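Long-range contacts in synaptotagmin-1 (Arabidopsis thaliana, PDB 7AS6), which probably binds lipids through C2 domains, helps keep the plant plasma membrane intact under freezing and osmotic stress, and may regulate endocytosis and cell-to-cell trafficking of viral movement proteins: residues I9-V14 against E61-V66; L95-M100 against V134-K139; V33-S38 against Q72-S77; R21-M26 against D80-G85. All coordinates share one frame; numbering follows the deposited sequence.

Contact 1 (I9-V14 against E61-V66). With EDO (1,2-ethanediol), chain H.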
loop_
_atom_site.group_PDB
_atom_site.type_symbol
_atom_site.label_atom_id
_atom_site.label_comp_id
_atom_site.label_asym_id
_atom_site.label_seq_id
_atom_site.Cartn_x
_atom_site.Cartn_y
_atom_site.Cartn_z
ATOM N N ILE A 9 -8.144 10.334 -11.131
ATOM C CA ILE A 9 -8.157 9.781 -9.787
ATOM C C ILE A 9 -7.815 8.304 -9.888
ATOM O O ILE A 9 -8.366 7.588 -10.730
ATOM C CB ILE A 9 -9.521 9.988 -9.108
ATOM C CG1 ILE A 9 -9.786 11.482 -8.922
ATOM C CG2 ILE A 9 -9.563 9.277 -7.769
ATOM C CD1 ILE A 9 -11.199 11.789 -8.505
ATOM N N VAL A 10 -6.886 7.851 -9.056
ATOM C CA VAL A 10 -6.528 6.441 -8.998
ATOM C C VAL A 10 -7.170 5.833 -7.759
ATOM O O VAL A 10 -7.069 6.387 -6.656
ATOM C CB VAL A 10 -5.004 6.246 -9.025
ATOM C CG1 VAL A 10 -4.331 7.006 -7.894
ATOM C CG2 VAL A 10 -4.669 4.776 -8.971
ATOM N N HIS A 11 -7.871 4.720 -7.947
ATOM C CA HIS A 11 -8.476 3.971 -6.856
ATOM C C HIS A 11 -7.530 2.835 -6.500
ATOM O O HIS A 11 -7.209 2.007 -7.358
ATOM C CB HIS A 11 -9.854 3.433 -7.247
ATOM C CG HIS A 11 -10.848 4.504 -7.586
ATOM N ND1 HIS A 11 -11.799 4.953 -6.694
ATOM C CD2 HIS A 11 -11.037 5.219 -8.722
ATOM C CE1 HIS A 11 -12.530 5.893 -7.264
ATOM N NE2 HIS A 11 -12.084 6.078 -8.493
ATOM N N VAL A 12 -7.052 2.834 -5.250
ATOM C CA VAL A 12 -6.061 1.885 -4.742
ATOM C C VAL A 12 -6.758 0.981 -3.743
ATOM O O VAL A 12 -7.277 1.448 -2.722
ATOM C CB VAL A 12 -4.875 2.591 -4.066
ATOM C CG1 VAL A 12 -3.825 1.562 -3.655
ATOM C CG2 VAL A 12 -4.276 3.633 -4.979
ATOM N N LYS A 13 -6.782 -0.300 -4.028
ATOM C CA LYS A 13 -7.352 -1.255 -3.104
ATOM C C LYS A 13 -6.191 -2.013 -2.493
ATOM O O LYS A 13 -5.343 -2.543 -3.222
ATOM C CB LYS A 13 -8.330 -2.204 -3.801
ATOM C CG LYS A 13 -9.153 -3.049 -2.819
ATOM C CD LYS A 13 -10.037 -4.050 -3.550
ATOM C CE LYS A 13 -11.411 -4.158 -2.915
ATOM N NZ LYS A 13 -12.328 -4.935 -3.808
ATOM N N VAL A 14 -6.118 -2.018 -1.165
ATOM C CA VAL A 14 -5.208 -2.909 -0.461
ATOM C C VAL A 14 -5.970 -4.196 -0.186
ATOM O O VAL A 14 -6.897 -4.227 0.634
ATOM C CB VAL A 14 -4.672 -2.285 0.834
ATOM C CG1 VAL A 14 -3.743 -3.278 1.541
ATOM C CG2 VAL A 14 -3.926 -0.997 0.516
ATOM N N GLU A 61 -10.135 0.435 0.433
ATOM C CA GLU A 61 -10.014 1.210 -0.787
ATOM C C GLU A 61 -9.658 2.649 -0.459
ATOM O O GLU A 61 -10.221 3.236 0.467
ATOM C CB GLU A 61 -11.320 1.169 -1.594
ATOM C CG GLU A 61 -11.333 0.117 -2.686
ATOM C CD GLU A 61 -11.849 0.672 -4.012
ATOM O OE1 GLU A 61 -12.777 1.518 -3.977
ATOM O OE2 GLU A 61 -11.317 0.275 -5.086
ATOM N N PHE A 62 -8.745 3.215 -1.242
ATOM C CA PHE A 62 -8.295 4.593 -1.101
ATOM C C PHE A 62 -8.295 5.283 -2.465
ATOM O O PHE A 62 -8.074 4.636 -3.490
ATOM C CB PHE A 62 -6.903 4.630 -0.511
ATOM C CG PHE A 62 -6.775 3.831 0.742
ATOM C CD1 PHE A 62 -7.084 4.396 1.953
ATOM C CD2 PHE A 62 -6.383 2.504 0.694
ATOM C CE1 PHE A 62 -6.984 3.667 3.116
ATOM C CE2 PHE A 62 -6.288 1.770 1.832
ATOM C CZ PHE A 62 -6.594 2.353 3.058
ATOM N N LYS A 63 -8.512 6.604 -2.472
ATOM C CA LYS A 63 -8.468 7.415 -3.689
ATOM C C LYS A 63 -7.390 8.491 -3.583
ATOM O O LYS A 63 -7.270 9.162 -2.551
ATOM C CB LYS A 63 -9.813 8.098 -3.957
ATOM C CG LYS A 63 -10.927 7.191 -4.436
ATOM C CD LYS A 63 -12.294 7.714 -3.969
ATOM C CE LYS A 63 -12.371 9.239 -4.033
ATOM N NZ LYS A 63 -13.333 9.792 -3.031
ATOM N N PHE A 64 -6.621 8.665 -4.660
ATOM C CA PHE A 64 -5.621 9.721 -4.777
ATOM C C PHE A 64 -5.854 10.525 -6.050
ATOM O O PHE A 64 -6.174 9.953 -7.098
ATOM C CB PHE A 64 -4.209 9.157 -4.818
ATOM C CG PHE A 64 -3.786 8.479 -3.547
ATOM C CD1 PHE A 64 -4.037 7.127 -3.343
ATOM C CD2 PHE A 64 -3.123 9.191 -2.556
ATOM C CE1 PHE A 64 -3.636 6.496 -2.161
ATOM C CE2 PHE A 64 -2.715 8.567 -1.372
ATOM C CZ PHE A 64 -2.972 7.223 -1.180
ATOM N N SER A 65 -5.663 11.843 -5.963
ATOM C CA SER A 65 -5.638 12.686 -7.154
ATOM C C SER A 65 -4.318 12.488 -7.885
ATOM O O SER A 65 -3.248 12.497 -7.265
ATOM C CB SER A 65 -5.819 14.157 -6.783
ATOM O OG SER A 65 -7.137 14.411 -6.341
ATOM N N VAL A 66 -4.393 12.299 -9.198
ATOM C CA VAL A 66 -3.218 12.047 -10.022
ATOM C C VAL A 66 -2.894 13.308 -10.802
ATOM O O VAL A 66 -3.762 13.858 -11.494
ATOM C CB VAL A 66 -3.441 10.865 -10.980
ATOM C CG1 VAL A 66 -2.146 10.537 -11.712
ATOM C CG2 VAL A 66 -3.952 9.662 -10.225
HETATM C C1 EDO H . -10.321 3.651 4.282
HETATM O O1 EDO H . -11.245 3.696 3.188
HETATM C C2 EDO H . -9.852 2.209 4.465
HETATM O O2 EDO H . -9.142 2.076 5.713
#
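The carbonyl oxygen of Phe62 takes the backbone N-H of Val12 in an almost straight bond, Val12 N to Phe62 O being 2.7 Å with 176° at the hydrogen. Phe62 N bonds Val12 O in return, also at 2.7 Å, and Val10 and Phe64 form the next antiparallel hydrogen-bonded pair. Strands 8-18 and 57-66 are thereby joined within one sheet of the C2 beta sandwich. The side chains of Val10, Val12, Phe62 and Phe64 turn toward the other sheet, where Ile35 receives both phenyl rings. Beta-branched valine suits the extended backbone: with CG1 of Val12 anti to its N (chi1 -176°), the other branch, CG2, meets the edge of the Phe64 ring at CD1, 3.9 Å away. The reverse face is more polar. There His11 and Lys63 run alongside each other, and Lys63 CG comes 3.3 Å from His11 ND1. Lysine's aliphatic stem thus packs obliquely beside the imidazole while its ammonium turns outward. Glu61 CG packs 3.8 Å from Lys13 CG, although their charged ends do not meet. An ethanediol, probably from the crystallisation liquor, donates from O1 to Glu61 O at 2.9 Å and rests its C2 3.5 Å from Phe62 CE1.

Contact 2 (L95-M100 against V134-K139)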
loop_
_atom_site.group_PDB
_atom_site.type_symbol
_atom_site.label_atom_id
_atom_site.label_comp_id
_atom_site.label_asym_id
_atom_site.label_seq_id
_atom_site.Cartn_x
_atom_site.Cartn_y
_atom_site.Cartn_z
ATOM N N LEU A 95 5.255 1.311 -6.384
ATOM C CA LEU A 95 4.457 0.922 -7.548
ATOM C C LEU A 95 4.171 2.167 -8.374
ATOM O O LEU A 95 3.400 3.031 -7.948
ATOM C CB LEU A 95 3.158 0.235 -7.139
ATOM C CG LEU A 95 2.208 -0.072 -8.299
ATOM C CD1 LEU A 95 2.912 -0.900 -9.355
ATOM C CD2 LEU A 95 0.946 -0.786 -7.824
ATOM N N ALA A 96 4.783 2.241 -9.555
ATOM C CA ALA A 96 4.652 3.421 -10.395
ATOM C C ALA A 96 3.265 3.470 -11.005
ATOM O O ALA A 96 2.694 2.442 -11.367
ATOM C CB ALA A 96 5.704 3.415 -11.501
ATOM N N LEU A 97 2.716 4.677 -11.110
ATOM C CA LEU A 97 1.419 4.821 -11.746
ATOM C C LEU A 97 1.487 4.597 -13.255
ATOM O O LEU A 97 0.452 4.335 -13.867
ATOM C CB LEU A 97 0.828 6.196 -11.433
ATOM C CG LEU A 97 0.531 6.484 -9.959
ATOM C CD1 LEU A 97 -0.361 7.715 -9.824
ATOM C CD2 LEU A 97 -0.103 5.270 -9.302
ATOM N N LYS A 98 2.673 4.655 -13.867
ATOM C CA LYS A 98 2.756 4.370 -15.297
ATOM C C LYS A 98 2.414 2.921 -15.623
ATOM O O LYS A 98 2.380 2.559 -16.804
ATOM C CB LYS A 98 4.146 4.722 -15.846
ATOM C CG LYS A 98 5.277 3.773 -15.447
ATOM C CD LYS A 98 6.639 4.341 -15.858
ATOM C CE LYS A 98 7.795 3.501 -15.338
ATOM N NZ LYS A 98 9.037 4.321 -15.135
ATOM N N GLU A 99 2.160 2.094 -14.613
ATOM C CA GLU A 99 1.630 0.754 -14.797
ATOM C C GLU A 99 0.105 0.709 -14.760
ATOM O O GLU A 99 -0.468 -0.349 -15.040
ATOM C CB GLU A 99 2.195 -0.183 -13.723
ATOM C CG GLU A 99 3.669 -0.539 -13.899
ATOM C CD GLU A 99 3.925 -1.343 -15.161
ATOM O OE1 GLU A 99 4.836 -0.967 -15.931
ATOM O OE2 GLU A 99 3.212 -2.348 -15.396
ATOM N N MET A 100 -0.558 1.814 -14.400
ATOM C CA MET A 100 -2.017 1.892 -14.419
ATOM C C MET A 100 -2.558 1.643 -15.826
ATOM O O MET A 100 -1.854 1.812 -16.825
ATOM C CB MET A 100 -2.513 3.273 -13.974
ATOM C CG MET A 100 -2.241 3.687 -12.533
ATOM S SD MET A 100 -2.953 5.337 -12.240
ATOM C CE MET A 100 -2.158 6.294 -13.535
ATOM N N VAL A 134 -2.320 -5.711 -4.156
ATOM C CA VAL A 134 -3.068 -4.468 -4.290
ATOM C C VAL A 134 -3.700 -4.418 -5.681
ATOM O O VAL A 134 -3.363 -5.202 -6.572
ATOM C CB VAL A 134 -2.183 -3.223 -4.067
ATOM C CG1 VAL A 134 -1.355 -3.348 -2.789
ATOM C CG2 VAL A 134 -1.278 -3.017 -5.250
ATOM N N GLU A 135 -4.626 -3.476 -5.865
ATOM C CA GLU A 135 -5.250 -3.213 -7.161
ATOM C C GLU A 135 -5.290 -1.719 -7.409
ATOM O O GLU A 135 -5.422 -0.923 -6.476
ATOM C CB GLU A 135 -6.688 -3.700 -7.260
ATOM C CG GLU A 135 -6.902 -5.185 -7.292
ATOM C CD GLU A 135 -8.385 -5.495 -7.372
ATOM O OE1 GLU A 135 -9.142 -4.596 -7.825
ATOM O OE2 GLU A 135 -8.791 -6.610 -6.954
ATOM N N LEU A 136 -5.205 -1.348 -8.672
ATOM C CA LEU A 136 -5.330 0.041 -9.070
ATOM C C LEU A 136 -6.414 0.149 -10.123
ATOM O O LEU A 136 -6.507 -0.698 -11.017
ATOM C CB LEU A 136 -4.018 0.589 -9.624
ATOM C CG LEU A 136 -2.748 0.473 -8.788
ATOM C CD1 LEU A 136 -1.620 1.179 -9.514
ATOM C CD2 LEU A 136 -2.933 1.045 -7.393
ATOM N N LEU A 137 -7.245 1.180 -10.005
ATOM C CA LEU A 137 -8.211 1.537 -11.039
ATOM C C LEU A 137 -8.053 3.023 -11.319
ATOM O O LEU A 137 -8.330 3.853 -10.449
ATOM C CB LEU A 137 -9.644 1.204 -10.621
ATOM C CG LEU A 137 -10.710 1.718 -11.594
ATOM C CD1 LEU A 137 -10.545 1.071 -12.963
ATOM C CD2 LEU A 137 -12.109 1.486 -11.051
ATOM N N TYR A 138 -7.606 3.365 -12.526
ATOM C CA TYR A 138 -7.377 4.757 -12.878
ATOM C C TYR A 138 -8.591 5.295 -13.621
ATOM O O TYR A 138 -8.973 4.766 -14.670
ATOM C CB TYR A 138 -6.115 4.911 -13.721
ATOM C CG TYR A 138 -5.857 6.342 -14.111
ATOM C CD1 TYR A 138 -5.825 7.338 -13.145
ATOM C CD2 TYR A 138 -5.650 6.704 -15.441
ATOM C CE1 TYR A 138 -5.593 8.649 -13.483
ATOM C CE2 TYR A 138 -5.421 8.024 -15.794
ATOM C CZ TYR A 138 -5.399 8.992 -14.803
ATOM O OH TYR A 138 -5.167 10.312 -15.117
ATOM N N LYS A 139 -9.203 6.339 -13.069
ATOM C CA LYS A 139 -10.312 7.017 -13.726
ATOM C C LYS A 139 -9.836 8.397 -14.143
ATOM O O LYS A 139 -9.782 9.316 -13.310
ATOM C CB LYS A 139 -11.527 7.115 -12.802
ATOM C CG LYS A 139 -12.076 5.760 -12.393
ATOM C CD LYS A 139 -12.487 4.925 -13.609
ATOM C CE LYS A 139 -13.980 5.031 -13.878
ATOM N NZ LYS A 139 -14.423 4.119 -14.971
#
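Met100 reaches across to Leu136 and Tyr138 along its whole length. Its CB lies 4.0 Å from Tyr138 CB; its CG meets the methyl Leu136 CD1, also at 4.0 Å. The sulfur SD settles beside the root of the tyrosine, 3.5 Å from Tyr138 CB and oblique to the ring. A bend at the last torsion (chi3 -56°) folds the terminal CE over the ring face, 3.8 Å from the centroid of the Tyr138 ring and 15° off the normal, which makes a CH-pi contact as part of a Met-aromatic pair. Methionine suits this place because its unbranched, flexible thioether can follow first a leucine and then a flat ring. The contact bridges the two sheets of the C2 beta sandwich: strand 88-96 belongs to one, strand 131-140 to the other. After strand 88-96 ends, a 3-10 turn at 97-99, with Met100 N bonded to Leu97 O at 2.8 Å, brings the methionine round to the second sheet. Deeper in, Leu95 and Leu136 approach tip to tip, Leu95 CD2 being 3.6 Å from Leu136 CD1, and these branched side chains fill the interior with Phe108. The same Leu95 methyl also touches Val134 CG2, 4.1 Å away.

Contact 3 (V33-S38 against Q72-S77)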
loop_
_atom_site.group_PDB
_atom_site.type_symbol
_atom_site.label_atom_id
_atom_site.label_comp_id
_atom_site.label_asym_id
_atom_site.label_seq_id
_atom_site.Cartn_x
_atom_site.Cartn_y
_atom_site.Cartn_z
ATOM N N VAL A 33 -1.287 -1.004 6.781
ATOM C CA VAL A 33 -0.513 -0.508 5.641
ATOM C C VAL A 33 -0.620 1.013 5.565
ATOM O O VAL A 33 -1.717 1.568 5.679
ATOM C CB VAL A 33 -0.991 -1.153 4.319
ATOM C CG1 VAL A 33 -0.103 -0.742 3.150
ATOM C CG2 VAL A 33 -1.022 -2.672 4.454
ATOM N N LYS A 34 0.516 1.692 5.366
ATOM C CA LYS A 34 0.515 3.107 4.991
ATOM C C LYS A 34 0.727 3.237 3.483
ATOM O O LYS A 34 1.550 2.528 2.891
ATOM C CB LYS A 34 1.591 3.909 5.749
ATOM C CG LYS A 34 1.316 4.055 7.252
ATOM C CD LYS A 34 2.312 5.016 7.932
ATOM C CE LYS A 34 2.110 5.065 9.459
ATOM N NZ LYS A 34 3.155 5.862 10.191
ATOM N N ILE A 35 -0.036 4.122 2.849
ATOM C CA ILE A 35 0.063 4.335 1.401
ATOM C C ILE A 35 0.325 5.810 1.174
ATOM O O ILE A 35 -0.410 6.664 1.687
ATOM C CB ILE A 35 -1.196 3.895 0.637
ATOM C CG1 ILE A 35 -1.527 2.425 0.875
ATOM C CG2 ILE A 35 -1.022 4.159 -0.863
ATOM C CD1 ILE A 35 -2.524 2.205 2.005
ATOM N N LYS A 36 1.379 6.110 0.432
ATOM C CA LYS A 36 1.732 7.477 0.088
ATOM C C LYS A 36 1.884 7.574 -1.423
ATOM O O LYS A 36 2.305 6.618 -2.077
ATOM C CB LYS A 36 3.033 7.898 0.789
ATOM C CG LYS A 36 3.391 9.368 0.656
ATOM C CD LYS A 36 2.325 10.269 1.278
ATOM C CE LYS A 36 2.004 11.464 0.361
ATOM N NZ LYS A 36 0.865 11.207 -0.600
ATOM N N LEU A 37 1.541 8.725 -1.983
ATOM C CA LEU A 37 1.758 8.984 -3.399
ATOM C C LEU A 37 2.843 10.043 -3.540
ATOM O O LEU A 37 2.751 11.113 -2.931
ATOM C CB LEU A 37 0.468 9.432 -4.082
ATOM C CG LEU A 37 0.583 9.696 -5.586
ATOM C CD1 LEU A 37 0.850 8.416 -6.366
ATOM C CD2 LEU A 37 -0.669 10.382 -6.073
ATOM N N SER A 38 3.868 9.736 -4.331
ATOM C CA SER A 38 4.997 10.641 -4.467
ATOM C C SER A 38 4.552 11.960 -5.082
ATOM O O SER A 38 3.534 12.041 -5.776
ATOM C CB SER A 38 6.093 10.020 -5.333
ATOM O OG SER A 38 5.630 9.774 -6.652
ATOM N N GLN A 72 4.682 9.710 -11.152
ATOM C CA GLN A 72 4.298 9.481 -9.764
ATOM C C GLN A 72 4.268 8.000 -9.422
ATOM O O GLN A 72 3.855 7.166 -10.233
ATOM C CB GLN A 72 2.935 10.101 -9.488
ATOM C CG GLN A 72 3.002 11.569 -9.181
ATOM C CD GLN A 72 1.638 12.154 -8.936
ATOM O OE1 GLN A 72 0.737 12.004 -9.757
ATOM N NE2 GLN A 72 1.468 12.814 -7.795
ATOM N N VAL A 73 4.714 7.674 -8.209
ATOM C CA VAL A 73 4.746 6.299 -7.734
ATOM C C VAL A 73 4.080 6.239 -6.366
ATOM O O VAL A 73 4.139 7.192 -5.581
ATOM C CB VAL A 73 6.186 5.732 -7.675
ATOM C CG1 VAL A 73 6.958 6.087 -8.942
ATOM C CG2 VAL A 73 6.913 6.258 -6.492
ATOM N N LEU A 74 3.408 5.124 -6.101
ATOM C CA LEU A 74 2.853 4.849 -4.786
ATOM C C LEU A 74 3.893 4.125 -3.952
ATOM O O LEU A 74 4.660 3.312 -4.468
ATOM C CB LEU A 74 1.594 3.992 -4.896
ATOM C CG LEU A 74 0.387 4.709 -5.495
ATOM C CD1 LEU A 74 -0.589 3.687 -6.023
ATOM C CD2 LEU A 74 -0.277 5.592 -4.443
ATOM N N GLU A 75 3.921 4.417 -2.662
ATOM C CA GLU A 75 4.749 3.675 -1.724
ATOM C C GLU A 75 3.838 3.025 -0.697
ATOM O O GLU A 75 3.047 3.713 -0.048
ATOM C CB GLU A 75 5.751 4.596 -1.051
ATOM C CG GLU A 75 6.861 3.870 -0.345
ATOM C CD GLU A 75 7.606 4.785 0.609
ATOM O OE1 GLU A 75 6.982 5.224 1.602
ATOM O OE2 GLU A 75 8.799 5.075 0.358
ATOM N N PHE A 76 3.915 1.703 -0.588
ATOM C CA PHE A 76 3.194 0.952 0.427
ATOM C C PHE A 76 4.164 0.512 1.514
ATOM O O PHE A 76 5.252 0.004 1.225
ATOM C CB PHE A 76 2.517 -0.272 -0.167
ATOM C CG PHE A 76 1.589 0.042 -1.307
ATOM C CD1 PHE A 76 0.223 0.192 -1.086
ATOM C CD2 PHE A 76 2.081 0.199 -2.589
ATOM C CE1 PHE A 76 -0.647 0.495 -2.144
ATOM C CE2 PHE A 76 1.223 0.506 -3.658
ATOM C CZ PHE A 76 -0.146 0.646 -3.427
ATOM N N SER A 77 3.769 0.690 2.766
ATOM C CA SER A 77 4.617 0.291 3.882
ATOM C C SER A 77 3.775 -0.479 4.875
ATOM O O SER A 77 2.743 0.017 5.337
ATOM C CB SER A 77 5.261 1.503 4.530
ATOM O OG SER A 77 6.063 2.171 3.577
#
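Ser38 and Val73 are bound twice: Ser38 N gives its hydrogen to Val73 O at 2.8 Å, and Val73 N its own to Ser38 OG, also at 2.8 Å and nearly straight (175°). The hydroxyl can do this because chi1 of 62° sets OG between its own backbone N and carbonyl carbon, so serine's short side chain can stand in for a backbone acceptor where the strand stops. Gln72 NE2 adds a bond to Ser38 O at 3.0 Å. This amide is itself held in place, since its OE1 receives the backbone N-H groups of Arg67 and Asp68. Lys36 and Lys34 pair with Glu75 and Ser77 through ordinary antiparallel bonds, among them Glu75 N to Lys36 O at 2.8 Å. Their side chains occupy the more polar face, where Lys34 makes a cation-pi contact with Tyr79. On the other face, aliphatic and aromatic groups interlock: Ile35 CG1 lies 3.4 Å from Phe76 CD1, obliquely to the ring, and Leu37 CD1 3.6 Å from Leu74 CD2. From across the interior, Val12 of the opposing sheet packs on Leu74 and Phe76, and Val14 on Ile35, the two-layer packing of antiparallel sheets found in the C2 beta sandwich.

Contact 4 (R21-M26 against D80-G85). With CD (cadmium ion), chain B.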
loop_
_atom_site.group_PDB
_atom_site.type_symbol
_atom_site.label_atom_id
_atom_site.label_comp_id
_atom_site.label_asym_id
_atom_site.label_seq_id
_atom_site.Cartn_x
_atom_site.Cartn_y
_atom_site.Cartn_z
ATOM N N ARG A 21 6.295 -11.889 8.238
ATOM C CA ARG A 21 7.184 -12.434 9.254
ATOM C C ARG A 21 6.586 -12.253 10.633
ATOM O O ARG A 21 5.917 -11.261 10.913
ATOM C CB ARG A 21 8.542 -11.735 9.224
ATOM C CG ARG A 21 9.246 -11.804 7.906
ATOM C CD ARG A 21 10.702 -11.448 8.061
ATOM N NE ARG A 21 11.356 -12.272 9.074
ATOM C CZ ARG A 21 11.746 -13.530 8.886
ATOM N NH1 ARG A 21 12.340 -14.195 9.876
ATOM N NH2 ARG A 21 11.541 -14.125 7.712
ATOM N N LYS A 22 6.866 -13.199 11.522
ATOM C CA LYS A 22 6.537 -12.972 12.918
ATOM C C LYS A 22 7.394 -11.843 13.466
ATOM O O LYS A 22 8.592 -11.758 13.188
ATOM C CB LYS A 22 6.741 -14.236 13.738
ATOM C CG LYS A 22 5.934 -15.404 13.262
ATOM C CD LYS A 22 5.839 -16.463 14.325
ATOM C CE LYS A 22 5.664 -17.812 13.685
ATOM N NZ LYS A 22 6.861 -18.130 12.867
ATOM N N LYS A 23 6.773 -10.969 14.217
ATOM C CA LYS A 23 7.423 -9.813 14.822
ATOM C C LYS A 23 7.164 -9.722 16.322
ATOM O O LYS A 23 8.096 -9.440 17.089
ATOM C CB LYS A 23 6.951 -8.525 14.108
ATOM C CG LYS A 23 7.840 -7.303 14.310
ATOM C CD LYS A 23 7.092 -6.161 15.016
ATOM C CE LYS A 23 7.310 -6.170 16.534
ATOM N NZ LYS A 23 6.838 -4.904 17.198
ATOM N N ASP A 24 5.930 -9.964 16.762
ATOM C CA ASP A 24 5.582 -9.948 18.174
ATOM C C ASP A 24 6.018 -11.239 18.857
ATOM O O ASP A 24 6.132 -12.298 18.227
ATOM C CB ASP A 24 4.070 -9.770 18.362
ATOM C CG ASP A 24 3.572 -8.405 17.916
ATOM O OD1 ASP A 24 4.394 -7.458 17.912
ATOM O OD2 ASP A 24 2.358 -8.281 17.574
ATOM N N LEU A 25 6.237 -11.140 20.173
ATOM C CA LEU A 25 6.617 -12.313 20.957
ATOM C C LEU A 25 5.498 -13.345 20.992
ATOM O O LEU A 25 5.753 -14.541 21.174
ATOM C CB LEU A 25 7.001 -11.902 22.379
ATOM C CG LEU A 25 8.267 -11.048 22.437
ATOM C CD1 LEU A 25 8.442 -10.453 23.817
ATOM C CD2 LEU A 25 9.487 -11.870 22.041
ATOM N N MET A 26 4.257 -12.905 20.843
ATOM C CA MET A 26 3.180 -13.844 20.589
ATOM C C MET A 26 2.151 -13.166 19.704
ATOM O O MET A 26 1.958 -11.951 19.782
ATOM C CB MET A 26 2.549 -14.337 21.886
ATOM C CG MET A 26 2.556 -13.334 23.009
ATOM S SD MET A 26 2.720 -14.190 24.597
ATOM C CE MET A 26 1.569 -15.549 24.340
ATOM N N ASP A 80 3.759 -2.901 11.920
ATOM C CA ASP A 80 3.144 -3.621 13.020
ATOM C C ASP A 80 2.601 -2.636 14.039
ATOM O O ASP A 80 3.330 -1.757 14.517
ATOM C CB ASP A 80 4.149 -4.524 13.727
ATOM C CG ASP A 80 3.585 -5.106 15.002
ATOM O OD1 ASP A 80 2.821 -6.078 14.873
ATOM O OD2 ASP A 80 3.862 -4.592 16.124
ATOM N N TRP A 81 1.357 -2.819 14.428
ATOM C CA TRP A 81 0.805 -1.993 15.495
ATOM C C TRP A 81 1.181 -2.525 16.873
ATOM O O TRP A 81 1.213 -3.729 17.108
ATOM C CB TRP A 81 -0.710 -1.947 15.354
ATOM C CG TRP A 81 -1.470 -1.332 16.498
ATOM C CD1 TRP A 81 -1.815 -0.022 16.635
ATOM C CD2 TRP A 81 -2.071 -2.021 17.601
ATOM N NE1 TRP A 81 -2.572 0.153 17.767
ATOM C CE2 TRP A 81 -2.757 -1.064 18.369
ATOM C CE3 TRP A 81 -2.107 -3.357 18.005
ATOM C CZ2 TRP A 81 -3.458 -1.395 19.525
ATOM C CZ3 TRP A 81 -2.799 -3.687 19.160
ATOM C CH2 TRP A 81 -3.461 -2.710 19.910
ATOM N N GLU A 82 1.466 -1.615 17.798
ATOM C CA GLU A 82 1.482 -1.920 19.217
ATOM C C GLU A 82 0.792 -0.768 19.913
ATOM O O GLU A 82 0.848 0.364 19.436
ATOM C CB GLU A 82 2.908 -2.080 19.781
ATOM C CG GLU A 82 3.560 -3.395 19.435
ATOM C CD GLU A 82 2.865 -4.552 20.103
ATOM O OE1 GLU A 82 2.362 -4.379 21.228
ATOM O OE2 GLU A 82 2.825 -5.644 19.516
ATOM N N GLN A 83 0.153 -1.036 21.049
ATOM C CA GLN A 83 -0.462 0.087 21.750
ATOM C C GLN A 83 0.592 1.047 22.291
ATOM O O GLN A 83 0.441 2.271 22.176
ATOM C CB GLN A 83 -1.379 -0.394 22.869
ATOM C CG GLN A 83 -2.133 0.755 23.588
ATOM C CD GLN A 83 -3.102 1.560 22.695
ATOM O OE1 GLN A 83 -3.027 1.528 21.477
ATOM N NE2 GLN A 83 -4.016 2.295 23.331
ATOM N N VAL A 84 1.679 0.518 22.855
ATOM C CA VAL A 84 2.748 1.339 23.412
ATOM C C VAL A 84 3.917 1.383 22.435
ATOM O O VAL A 84 4.445 0.338 22.029
ATOM C CB VAL A 84 3.198 0.802 24.776
ATOM C CG1 VAL A 84 4.181 1.752 25.388
ATOM C CG2 VAL A 84 1.988 0.631 25.683
ATOM N N GLY A 85 4.336 2.587 22.076
ATOM C CA GLY A 85 5.502 2.781 21.240
ATOM C C GLY A 85 5.126 3.107 19.806
ATOM O O GLY A 85 3.953 3.158 19.424
HETATM CD CD CD B . 2.191 -5.942 17.277
HETATM O O HOH W 1 5.687 -2.541 16.402
#
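The carboxylates of Asp24 and Glu82 approach one cadmium ion from opposite directions, their planes 82° apart. Asp24 grips the metal with both oxygens, unequally: OD2 is 2.4 Å from cadmium, whereas OD1 is 2.8 Å from it. Glu82 offers OE2 at 2.4 Å. The Asp80 carboxylate also binds through both oxygens, OD2 lying 2.4 Å from the ion, while Lys23 NZ stands above its plane, 55° out of it, in a salt bridge of 3.2 Å to the same OD2. Gln83 N lies over one face of the Trp81 indole, toward its rim, and His51 makes an edge-to-face pair with the ring. What Trp81 brings to the ion is its backbone O, at 2.4 Å, and Asp30 completes the site. Acidic side chains from loops at one end of a beta sandwich are the classical calcium site of C2 domains, and by similarity Asp24, Asp30, Asp80 and Glu82 would bind calcium here. The metal also explains why Asp24 OD1 and Glu82 OE2 can sit 2.9 Å apart without a hydrogen bond. Lys23, long and bent at chi2 and chi3, reaches into this acidic cluster and probably offsets some of its negative charge. Its NZ has a second salt bridge, to Glu88, and donates to a water at 2.7 Å that also lies within bonding distance of Asp80 OD2.

Contact 1 joins neighbouring strands of one sheet of the C2A sandwich and contact 3 those of the other, while contact 2 bridges the sheets. Contacts 1, 2 and 3 cluster, with centres 8 to 11 Å apart: strand 131-140 of contact 2 runs beside strand 8-18 of contact 1, and strand 88-96 beside strand 73-80 of contact 3. Along the chain, contacts 1 and 3 alternate their segments, and both close before contact 2 opens. Contact 4 lies away, its centre about 22 Å from that of contact 3, whose segments lie nested inside its loop. The strands thus form a compact body, from one end of which the metal-binding loops project.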